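Local coordinates for protein transcriptional regulator, HTH_3 family (Vibrio cholerae, PDB 1Y9Q) that probably acts as a DNA-binding transcription factor, coupling a helix-turn-helix domain to a cupin domain that holds zinc and D-methionine, at residues S10-Q15 / S68-N73; K91-F96 / I106-L111; V126-H131 / F173-A178. All blocks are in the same frame, centred on the assembly; numbering follows the deposited sequence.

Interaction 1: S10-Q15 / S68-N73; sequences SQIANQ and SAFFAN
Gln11 and Asn73 join their side-chain amides in a two-bond cycle. Asn73 ND2 donates to Gln11 OE1 at 2.6 Å, and Gln11 NE2 returns a bond to Asn73 OD1 at 3.1 Å. Each donor lies on a lone pair in the carbonyl plane of its acceptor, and the two amide planes are only 14° apart, so the reciprocal pair holds both groups flat. The bend of Gln11 at chi2 (61°) brings the edge of its amide round to that of Asn73.

A second polar link runs from side chain to backbone. Gln15 NE2 reaches Ala69 O at 3.1 Å, meeting this carbonyl nearly end-on (C=O...N 169°) but with the oxygen tilted out of the Gln15 amide plane. Its CG also rests on Phe70 O.

The apolar part centres on Ile12, whose CD1 touches Phe70 CB and Phe71 CZ, both at 4.1 Å; the aliphatic CG of Gln11 adds a contact with the Phe71 ring. Beyond it, Phe70 continues onto Leu56, Ile59 and Ala60 of helix 53-63, while Phe71 leans on Leu78 of helix 76-80.

The arrangement is that of a small helical domain of the helix-turn-helix family: its first helix, 5-22, is tied by glutamines to the 3-10 turn and loop that follow helix 53-63.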
loop_
_atom_site.group_PDB
_atom_site.type_symbol
_atom_site.label_atom_id
_atom_site.label_comp_id
_atom_site.label_asym_id
_atom_site.label_seq_id
_atom_site.Cartn_x
_atom_site.Cartn_y
_atom_site.Cartn_z
ATOM N N SER A 10 -9.546 -15.451 19.319
ATOM C CA SER A 10 -10.122 -16.789 19.236
ATOM C C SER A 10 -11.172 -16.888 18.137
ATOM O O SER A 10 -11.242 -17.894 17.424
ATOM C CB SER A 10 -10.729 -17.203 20.579
ATOM O OG SER A 10 -11.829 -16.387 20.927
ATOM N N GLN A 11 -11.988 -15.851 17.996
ATOM C CA GLN A 11 -13.013 -15.856 16.959
ATOM C C GLN A 11 -12.375 -15.978 15.575
ATOM O O GLN A 11 -12.779 -16.812 14.765
ATOM C CB GLN A 11 -13.851 -14.578 17.022
ATOM C CG GLN A 11 -14.641 -14.307 15.750
ATOM C CD GLN A 11 -15.641 -15.401 15.416
ATOM O OE1 GLN A 11 -15.969 -15.615 14.246
ATOM N NE2 GLN A 11 -16.144 -16.087 16.440
ATOM N N ILE A 12 -11.379 -15.143 15.309
ATOM C CA ILE A 12 -10.701 -15.173 14.017
ATOM C C ILE A 12 -9.910 -16.460 13.825
ATOM O O ILE A 12 -9.918 -17.055 12.746
ATOM C CB ILE A 12 -9.734 -13.973 13.866
ATOM C CG1 ILE A 12 -10.518 -12.662 13.928
ATOM C CG2 ILE A 12 -8.978 -14.067 12.545
ATOM C CD1 ILE A 12 -11.605 -12.545 12.882
ATOM N N ALA A 13 -9.221 -16.887 14.876
ATOM C CA ALA A 13 -8.418 -18.103 14.808
ATOM C C ALA A 13 -9.264 -19.303 14.394
ATOM O O ALA A 13 -8.938 -20.012 13.429
ATOM C CB ALA A 13 -7.761 -18.371 16.170
ATOM N N ASN A 14 -10.354 -19.529 15.122
ATOM C CA ASN A 14 -11.221 -20.661 14.830
ATOM C C ASN A 14 -11.906 -20.612 13.462
ATOM O O ASN A 14 -11.944 -21.618 12.755
ATOM C CB ASN A 14 -12.276 -20.826 15.931
ATOM C CG ASN A 14 -11.658 -21.125 17.297
ATOM O OD1 ASN A 14 -10.586 -21.727 17.388
ATOM N ND2 ASN A 14 -12.345 -20.719 18.362
ATOM N N GLN A 15 -12.446 -19.460 13.077
ATOM C CA GLN A 15 -13.127 -19.381 11.780
ATOM C C GLN A 15 -12.149 -19.437 10.608
ATOM O O GLN A 15 -12.459 -20.028 9.575
ATOM C CB GLN A 15 -13.990 -18.121 11.691
ATOM C CG GLN A 15 -14.854 -18.026 10.408
ATOM C CD GLN A 15 -15.783 -19.222 10.196
ATOM O OE1 GLN A 15 -15.909 -20.098 11.056
ATOM N NE2 GLN A 15 -16.441 -19.257 9.042
ATOM N N SER A 68 -17.131 -10.708 5.786
ATOM C CA SER A 68 -18.179 -11.237 6.661
ATOM C C SER A 68 -17.970 -12.708 7.008
ATOM O O SER A 68 -18.394 -13.165 8.068
ATOM C CB SER A 68 -19.557 -11.088 5.999
ATOM O OG SER A 68 -19.887 -9.734 5.756
ATOM N N ALA A 69 -17.323 -13.447 6.111
ATOM C CA ALA A 69 -17.080 -14.873 6.312
ATOM C C ALA A 69 -16.301 -15.176 7.591
ATOM O O ALA A 69 -16.407 -16.274 8.146
ATOM C CB ALA A 69 -16.343 -15.450 5.107
ATOM N N PHE A 70 -15.519 -14.208 8.057
ATOM C CA PHE A 70 -14.736 -14.401 9.276
ATOM C C PHE A 70 -15.602 -14.499 10.531
ATOM O O PHE A 70 -15.105 -14.835 11.606
ATOM C CB PHE A 70 -13.723 -13.269 9.446
ATOM C CG PHE A 70 -12.469 -13.459 8.650
ATOM C CD1 PHE A 70 -12.125 -12.563 7.640
ATOM C CD2 PHE A 70 -11.627 -14.543 8.905
ATOM C CE1 PHE A 70 -10.957 -12.744 6.891
ATOM C CE2 PHE A 70 -10.462 -14.733 8.163
ATOM C CZ PHE A 70 -10.124 -13.831 7.153
ATOM N N PHE A 71 -16.894 -14.219 10.387
ATOM C CA PHE A 71 -17.823 -14.262 11.513
ATOM C C PHE A 71 -19.038 -15.159 11.252
ATOM O O PHE A 71 -19.992 -15.165 12.026
ATOM C CB PHE A 71 -18.277 -12.835 11.823
ATOM C CG PHE A 71 -17.139 -11.882 12.044
ATOM C CD1 PHE A 71 -16.633 -11.662 13.320
ATOM C CD2 PHE A 71 -16.534 -11.241 10.964
ATOM C CE1 PHE A 71 -15.539 -10.819 13.519
ATOM C CE2 PHE A 71 -15.442 -10.399 11.149
ATOM C CZ PHE A 71 -14.941 -10.187 12.431
ATOM N N ALA A 72 -18.983 -15.930 10.172
ATOM C CA ALA A 72 -20.080 -16.809 9.778
ATOM C C ALA A 72 -20.529 -17.829 10.823
ATOM O O ALA A 72 -21.656 -18.315 10.767
ATOM C CB ALA A 72 -19.714 -17.528 8.487
ATOM N N ASN A 73 -19.652 -18.160 11.764
ATOM C CA ASN A 73 -19.976 -19.129 12.812
ATOM C C ASN A 73 -20.874 -18.508 13.876
ATOM O O ASN A 73 -21.568 -19.213 14.611
ATOM C CB ASN A 73 -18.689 -19.623 13.466
ATOM C CG ASN A 73 -17.926 -18.507 14.139
ATOM O OD1 ASN A 73 -18.025 -18.309 15.350
ATOM N ND2 ASN A 73 -17.175 -17.753 13.350
#

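Interaction 2: K91-F96 / I106-L111; sequences KIHTLF and IFEITL. With MED (D-methionine), chain C.
Ile92 and Phe107 meet on the buried face of an antiparallel hairpin, where Ile92 CG2 lies 3.6 Å from Phe107 CD1. Thr94 stands alongside the same ring, its OG1 in the ring plane at the edge, 3.4 Å from Phe107 CD1. One face of that ring receives the methyl of D-methionine, CE, which sits 3.4 Å above the plane and is offset toward the rim. Ile92 and Ile109 also border the thioether end of the ligand, although the placing of their CD1 atoms is doubtful. Phe107 has CG beside its backbone N (chi1 -49°), which sets one ring face against the ligand methyl. Ile53 and Trp57 of helix 53-63 extend this apolar lining.

The other face, with Lys91, His93, Phe96, Ile106, Glu108 and Thr110, is more loosely filled and partly open to solvent. There His93 CB and Glu108 CB meet at 4.0 Å. The Lys91 amine turns away to Ser83. At the far end Leu95 and Phe96 both face Ile106 in a classic beta bulge: Ile106 O accepts from Leu95 N at 2.8 Å and from Phe96 N at 3.1 Å.

Backbone groups turned inward thus bond across the hairpin, while those of Phe107 and Ile109 go to strand 171-178. The side chains over the pocket offer carbon to the thioether, consistent with its recognition by shape and dispersion.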
loop_
_atom_site.group_PDB
_atom_site.type_symbol
_atom_site.label_atom_id
_atom_site.label_comp_id
_atom_site.label_asym_id
_atom_site.label_seq_id
_atom_site.Cartn_x
_atom_site.Cartn_y
_atom_site.Cartn_z
ATOM N N LYS A 91 -13.231 2.518 13.190
ATOM C CA LYS A 91 -14.321 1.719 13.716
ATOM C C LYS A 91 -15.207 1.240 12.575
ATOM O O LYS A 91 -15.567 2.019 11.692
ATOM C CB LYS A 91 -15.118 2.539 14.730
ATOM C CG LYS A 91 -14.251 3.031 15.880
ATOM C CD LYS A 91 -15.069 3.580 17.034
ATOM C CE LYS A 91 -14.157 4.027 18.172
ATOM N NZ LYS A 91 -13.278 2.924 18.657
ATOM N N ILE A 92 -15.543 -0.047 12.595
ATOM C CA ILE A 92 -16.370 -0.647 11.552
ATOM C C ILE A 92 -17.784 -0.968 12.027
ATOM O O ILE A 92 -17.968 -1.694 13.002
ATOM C CB ILE A 92 -15.756 -1.975 11.040
ATOM C CG1 ILE A 92 -14.265 -1.805 10.758
ATOM C CG2 ILE A 92 -16.485 -2.435 9.780
ATOM C CD1 ILE A 92 -13.942 -0.751 9.739
ATOM N N HIS A 93 -18.781 -0.424 11.338
ATOM C CA HIS A 93 -20.171 -0.703 11.676
ATOM C C HIS A 93 -20.783 -1.416 10.473
ATOM O O HIS A 93 -21.090 -0.785 9.460
ATOM C CB HIS A 93 -20.947 0.587 11.953
ATOM C CG HIS A 93 -22.384 0.358 12.311
ATOM N ND1 HIS A 93 -23.344 1.341 12.203
ATOM C CD2 HIS A 93 -23.027 -0.745 12.763
ATOM C CE1 HIS A 93 -24.516 0.853 12.569
ATOM N NE2 HIS A 93 -24.351 -0.412 12.912
ATOM N N THR A 94 -20.952 -2.730 10.576
ATOM C CA THR A 94 -21.522 -3.493 9.470
ATOM C C THR A 94 -23.030 -3.275 9.375
ATOM O O THR A 94 -23.782 -3.673 10.265
ATOM C CB THR A 94 -21.233 -5.005 9.624
ATOM O OG1 THR A 94 -19.816 -5.220 9.685
ATOM C CG2 THR A 94 -21.800 -5.782 8.435
ATOM N N LEU A 95 -23.466 -2.635 8.296
ATOM C CA LEU A 95 -24.883 -2.373 8.081
ATOM C C LEU A 95 -25.549 -3.594 7.451
ATOM O O LEU A 95 -26.675 -3.963 7.804
ATOM C CB LEU A 95 -25.070 -1.169 7.152
ATOM C CG LEU A 95 -24.461 0.176 7.564
ATOM C CD1 LEU A 95 -24.812 1.220 6.517
ATOM C CD2 LEU A 95 -24.985 0.592 8.930
ATOM N N PHE A 96 -24.844 -4.215 6.514
ATOM C CA PHE A 96 -25.354 -5.388 5.820
ATOM C C PHE A 96 -24.221 -6.372 5.572
ATOM O O PHE A 96 -23.275 -6.070 4.835
ATOM C CB PHE A 96 -25.956 -4.991 4.468
ATOM C CG PHE A 96 -27.220 -4.189 4.571
ATOM C CD1 PHE A 96 -28.447 -4.821 4.742
ATOM C CD2 PHE A 96 -27.185 -2.799 4.486
ATOM C CE1 PHE A 96 -29.630 -4.085 4.824
ATOM C CE2 PHE A 96 -28.360 -2.049 4.566
ATOM C CZ PHE A 96 -29.587 -2.698 4.735
ATOM N N ILE A 106 -21.917 -4.228 3.184
ATOM C CA ILE A 106 -21.979 -2.783 3.421
ATOM C C ILE A 106 -21.580 -2.349 4.830
ATOM O O ILE A 106 -22.124 -2.834 5.830
ATOM C CB ILE A 106 -23.392 -2.248 3.113
ATOM C CG1 ILE A 106 -23.772 -2.624 1.680
ATOM C CG2 ILE A 106 -23.441 -0.740 3.286
ATOM C CD1 ILE A 106 -25.200 -2.269 1.305
ATOM N N PHE A 107 -20.643 -1.406 4.890
ATOM C CA PHE A 107 -20.134 -0.906 6.160
ATOM C C PHE A 107 -20.229 0.606 6.295
ATOM O O PHE A 107 -20.298 1.333 5.305
ATOM C CB PHE A 107 -18.656 -1.255 6.310
ATOM C CG PHE A 107 -18.329 -2.680 6.018
ATOM C CD1 PHE A 107 -18.477 -3.658 6.992
ATOM C CD2 PHE A 107 -17.847 -3.042 4.767
ATOM C CE1 PHE A 107 -18.145 -4.983 6.724
ATOM C CE2 PHE A 107 -17.512 -4.360 4.484
ATOM C CZ PHE A 107 -17.661 -5.333 5.466
ATOM N N GLU A 108 -20.223 1.062 7.544
ATOM C CA GLU A 108 -20.204 2.486 7.847
ATOM C C GLU A 108 -18.900 2.587 8.630
ATOM O O GLU A 108 -18.779 2.019 9.712
ATOM C CB GLU A 108 -21.393 2.899 8.720
ATOM C CG GLU A 108 -21.447 4.397 8.946
ATOM C CD GLU A 108 -22.786 4.871 9.468
ATOM O OE1 GLU A 108 -23.803 4.703 8.758
ATOM O OE2 GLU A 108 -22.819 5.417 10.589
ATOM N N ILE A 109 -17.924 3.289 8.067
ATOM C CA ILE A 109 -16.600 3.410 8.676
ATOM C C ILE A 109 -16.298 4.780 9.272
ATOM O O ILE A 109 -16.515 5.803 8.628
ATOM C CB ILE A 109 -15.494 3.129 7.633
ATOM C CG1 ILE A 109 -15.784 1.822 6.887
ATOM C CG2 ILE A 109 -14.134 3.091 8.311
ATOM C CD1 ILE A 109 -16.007 0.642 7.790
ATOM N N THR A 110 -15.776 4.785 10.494
ATOM C CA THR A 110 -15.408 6.027 11.168
ATOM C C THR A 110 -13.898 6.066 11.368
ATOM O O THR A 110 -13.325 5.209 12.045
ATOM C CB THR A 110 -16.086 6.156 12.545
ATOM O OG1 THR A 110 -17.507 6.151 12.381
ATOM C CG2 THR A 110 -15.662 7.458 13.225
ATOM N N LEU A 111 -13.259 7.056 10.758
ATOM C CA LEU A 111 -11.822 7.229 10.866
ATOM C C LEU A 111 -11.556 8.334 11.883
ATOM O O LEU A 111 -12.210 9.379 11.857
ATOM C CB LEU A 111 -11.235 7.620 9.507
ATOM C CG LEU A 111 -11.278 6.557 8.412
ATOM C CD1 LEU A 111 -10.774 7.139 7.105
ATOM C CD2 LEU A 111 -10.427 5.374 8.832
HETATM N N MED C . -12.582 -2.330 1.927
HETATM C CA MED C . -12.060 -2.324 3.325
HETATM C C MED C . -10.535 -2.153 3.339
HETATM O O MED C . -9.864 -2.039 2.303
HETATM C CB MED C . -12.764 -1.200 4.120
HETATM C CG MED C . -12.435 -0.986 5.583
HETATM S SD MED C . -13.076 -2.452 6.448
HETATM C CE MED C . -14.792 -2.333 6.196
HETATM O OXT MED C . -9.941 -2.134 4.416
#

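Interaction 3: V126-H131 / F173-A178; sequences VIEYIH and FQNIVA. With ZN (zinc ion), chain B; MED (D-methionine), chain C.
Glu128 OE2 binds the zinc ion at 2.0 Å, and the metal it grips is held by several groups at once. D-methionine chelates the same ion through its amino N, at 2.2 Å, and one carboxylate oxygen, O; His122, His162 and Tyr164 complete the six-atom shell. The Glu128 chain runs extended beyond CG (chi2 -173°), which carries the carboxylate out from its strand to the metal. OE1, the oxygen not bonded to zinc, lies toward the side chain of Asn175. Across the strand pair Val177 lies beside Glu128 and points the same way, its CG2 reaching Glu128 CG at 4.1 Å.

Toward the two ends of the strand pair the contacts are apolar. Val126 CG1 meets Val177 CG1 at 3.6 Å, and Ile130 CD1 touches Phe173 CE1 at 3.7 Å. The Phe173 side chain also packs on Ile109 and Leu111 of the next strand and on Met137. The face turned away from the zinc carries Tyr129 against Ile176, their CB atoms 3.8 Å apart.

The frame under these groups is regular antiparallel sheet. Six backbone bonds join the strands in reciprocal pairs, Ile127 with Ala178, Tyr129 with Ile176 and His131 with Gln174; the first pair is nearly straight, with N-H...O angles of 172° in both directions. Strand 153-157 continues the sheet beyond 126-131, where Phe156 packs on both Glu128 and Ile130.

Chemically, a buried carboxylate bonded to zinc within a cupin barrel would have its negative charge partly offset by the metal. Chelation through amino N and carboxylate O is consistent with recognition of the ligand's amino-acid end through the metal; Ser119 OG adds a hydrogen bond to the ligand.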
loop_
_atom_site.group_PDB
_atom_site.type_symbol
_atom_site.label_atom_id
_atom_site.label_comp_id
_atom_site.label_asym_id
_atom_site.label_seq_id
_atom_site.Cartn_x
_atom_site.Cartn_y
_atom_site.Cartn_z
ATOM N N VAL A 126 -13.336 -7.185 -7.484
ATOM C CA VAL A 126 -14.077 -6.596 -6.368
ATOM C C VAL A 126 -14.115 -5.084 -6.559
ATOM O O VAL A 126 -13.087 -4.459 -6.810
ATOM C CB VAL A 126 -13.433 -6.929 -5.010
ATOM C CG1 VAL A 126 -14.180 -6.215 -3.893
ATOM C CG2 VAL A 126 -13.476 -8.429 -4.784
ATOM N N ILE A 127 -15.307 -4.508 -6.439
ATOM C CA ILE A 127 -15.505 -3.074 -6.632
ATOM C C ILE A 127 -15.983 -2.386 -5.348
ATOM O O ILE A 127 -16.773 -2.947 -4.590
ATOM C CB ILE A 127 -16.541 -2.852 -7.769
ATOM C CG1 ILE A 127 -15.934 -3.302 -9.104
ATOM C CG2 ILE A 127 -17.004 -1.392 -7.810
ATOM C CD1 ILE A 127 -16.946 -3.431 -10.233
ATOM N N GLU A 128 -15.495 -1.175 -5.094
ATOM C CA GLU A 128 -15.917 -0.446 -3.900
ATOM C C GLU A 128 -16.579 0.874 -4.226
ATOM O O GLU A 128 -16.210 1.542 -5.197
ATOM C CB GLU A 128 -14.729 -0.173 -2.972
ATOM C CG GLU A 128 -14.279 -1.373 -2.176
ATOM C CD GLU A 128 -13.222 -1.020 -1.148
ATOM O OE1 GLU A 128 -13.408 -0.024 -0.421
ATOM O OE2 GLU A 128 -12.214 -1.743 -1.064
ATOM N N TYR A 129 -17.565 1.228 -3.402
ATOM C CA TYR A 129 -18.293 2.485 -3.499
ATOM C C TYR A 129 -18.022 3.220 -2.189
ATOM O O TYR A 129 -17.977 2.598 -1.125
ATOM C CB TYR A 129 -19.800 2.255 -3.602
ATOM C CG TYR A 129 -20.267 1.699 -4.919
ATOM C CD1 TYR A 129 -20.881 2.523 -5.861
ATOM C CD2 TYR A 129 -20.116 0.346 -5.219
ATOM C CE1 TYR A 129 -21.336 2.018 -7.073
ATOM C CE2 TYR A 129 -20.567 -0.173 -6.438
ATOM C CZ TYR A 129 -21.177 0.671 -7.355
ATOM O OH TYR A 129 -21.641 0.176 -8.550
ATOM N N ILE A 130 -17.858 4.536 -2.273
ATOM C CA ILE A 130 -17.594 5.361 -1.098
ATOM C C ILE A 130 -18.542 6.558 -1.097
ATOM O O ILE A 130 -18.739 7.200 -2.129
ATOM C CB ILE A 130 -16.144 5.920 -1.115
ATOM C CG1 ILE A 130 -15.121 4.782 -1.161
ATOM C CG2 ILE A 130 -15.914 6.799 0.103
ATOM C CD1 ILE A 130 -15.025 3.967 0.109
ATOM N N HIS A 131 -19.128 6.847 0.061
ATOM C CA HIS A 131 -20.024 7.989 0.213
ATOM C C HIS A 131 -19.671 8.625 1.555
ATOM O O HIS A 131 -19.841 8.007 2.609
ATOM C CB HIS A 131 -21.490 7.544 0.211
ATOM C CG HIS A 131 -22.463 8.679 0.126
ATOM N ND1 HIS A 131 -23.806 8.532 0.395
ATOM C CD2 HIS A 131 -22.286 9.986 -0.189
ATOM C CE1 HIS A 131 -24.413 9.698 0.255
ATOM N NE2 HIS A 131 -23.512 10.596 -0.099
ATOM N N PHE A 173 -17.733 7.458 6.576
ATOM C CA PHE A 173 -18.174 7.188 5.214
ATOM C C PHE A 173 -18.790 5.810 5.067
ATOM O O PHE A 173 -18.464 4.891 5.817
ATOM C CB PHE A 173 -17.001 7.339 4.233
ATOM C CG PHE A 173 -15.882 6.340 4.437
ATOM C CD1 PHE A 173 -15.787 5.208 3.634
ATOM C CD2 PHE A 173 -14.902 6.556 5.403
ATOM C CE1 PHE A 173 -14.731 4.307 3.785
ATOM C CE2 PHE A 173 -13.844 5.662 5.564
ATOM C CZ PHE A 173 -13.759 4.535 4.751
ATOM N N GLN A 174 -19.700 5.679 4.108
ATOM C CA GLN A 174 -20.320 4.397 3.851
ATOM C C GLN A 174 -19.438 3.708 2.824
ATOM O O GLN A 174 -18.993 4.335 1.862
ATOM C CB GLN A 174 -21.724 4.548 3.263
ATOM C CG GLN A 174 -22.367 3.190 2.983
ATOM C CD GLN A 174 -23.613 3.282 2.135
ATOM O OE1 GLN A 174 -23.557 3.681 0.971
ATOM N NE2 GLN A 174 -24.751 2.912 2.715
ATOM N N ASN A 175 -19.184 2.424 3.030
ATOM C CA ASN A 175 -18.364 1.669 2.100
ATOM C C ASN A 175 -19.132 0.440 1.634
ATOM O O ASN A 175 -19.477 -0.419 2.439
ATOM C CB ASN A 175 -17.049 1.263 2.780
ATOM C CG ASN A 175 -16.106 0.502 1.852
ATOM O OD1 ASN A 175 -16.019 0.779 0.652
ATOM N ND2 ASN A 175 -15.371 -0.446 2.416
ATOM N N ILE A 176 -19.426 0.379 0.339
ATOM C CA ILE A 176 -20.114 -0.773 -0.234
ATOM C C ILE A 176 -19.046 -1.593 -0.951
ATOM O O ILE A 176 -18.345 -1.070 -1.817
ATOM C CB ILE A 176 -21.173 -0.349 -1.277
ATOM C CG1 ILE A 176 -22.308 0.413 -0.597
ATOM C CG2 ILE A 176 -21.700 -1.571 -2.016
ATOM C CD1 ILE A 176 -23.260 1.059 -1.585
ATOM N N VAL A 177 -18.905 -2.865 -0.587
ATOM C CA VAL A 177 -17.922 -3.730 -1.242
ATOM C C VAL A 177 -18.705 -4.754 -2.064
ATOM O O VAL A 177 -19.428 -5.586 -1.511
ATOM C CB VAL A 177 -17.035 -4.456 -0.209
ATOM C CG1 VAL A 177 -16.021 -5.339 -0.916
ATOM C CG2 VAL A 177 -16.323 -3.433 0.668
ATOM N N ALA A 178 -18.576 -4.671 -3.386
ATOM C CA ALA A 178 -19.301 -5.561 -4.286
ATOM C C ALA A 178 -18.389 -6.616 -4.895
ATOM O O ALA A 178 -17.425 -6.302 -5.607
ATOM C CB ALA A 178 -19.974 -4.746 -5.384
HETATM ZN ZN ZN B . -10.917 -1.923 0.513
HETATM N N MED C . -12.582 -2.330 1.927
HETATM C CA MED C . -12.060 -2.324 3.325
HETATM C C MED C . -10.535 -2.153 3.339
HETATM O O MED C . -9.864 -2.039 2.303
HETATM C CB MED C . -12.764 -1.200 4.120
HETATM C CG MED C . -12.435 -0.986 5.583
HETATM S SD MED C . -13.076 -2.452 6.448
HETATM C CE MED C . -14.792 -2.333 6.196
HETATM O OXT MED C . -9.941 -2.134 4.416
#

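Interactions 2 and 3 belong to one sheet, their centres 10 Å apart. Strands 104-111 and 171-178 are neighbours in it, joined by probable hydrogen bonds between Phe107 O and Asn175 N and between Ile109 N and Phe173 O, each 2.8 Å. The two contacts share D-methionine: interaction 2 meets its thioether end, interaction 3 its zinc-bound end. Interaction 1 stands apart in the helical domain, its centre about 18 Å from that of interaction 2 and about 22 Å from that of interaction 3. Even so, the Phe71 side chain lies about 9 Å from the ligand, and helix 53-63 touches both Phe70 and the pocket residues Ile92 and Phe107, bridging the two domains.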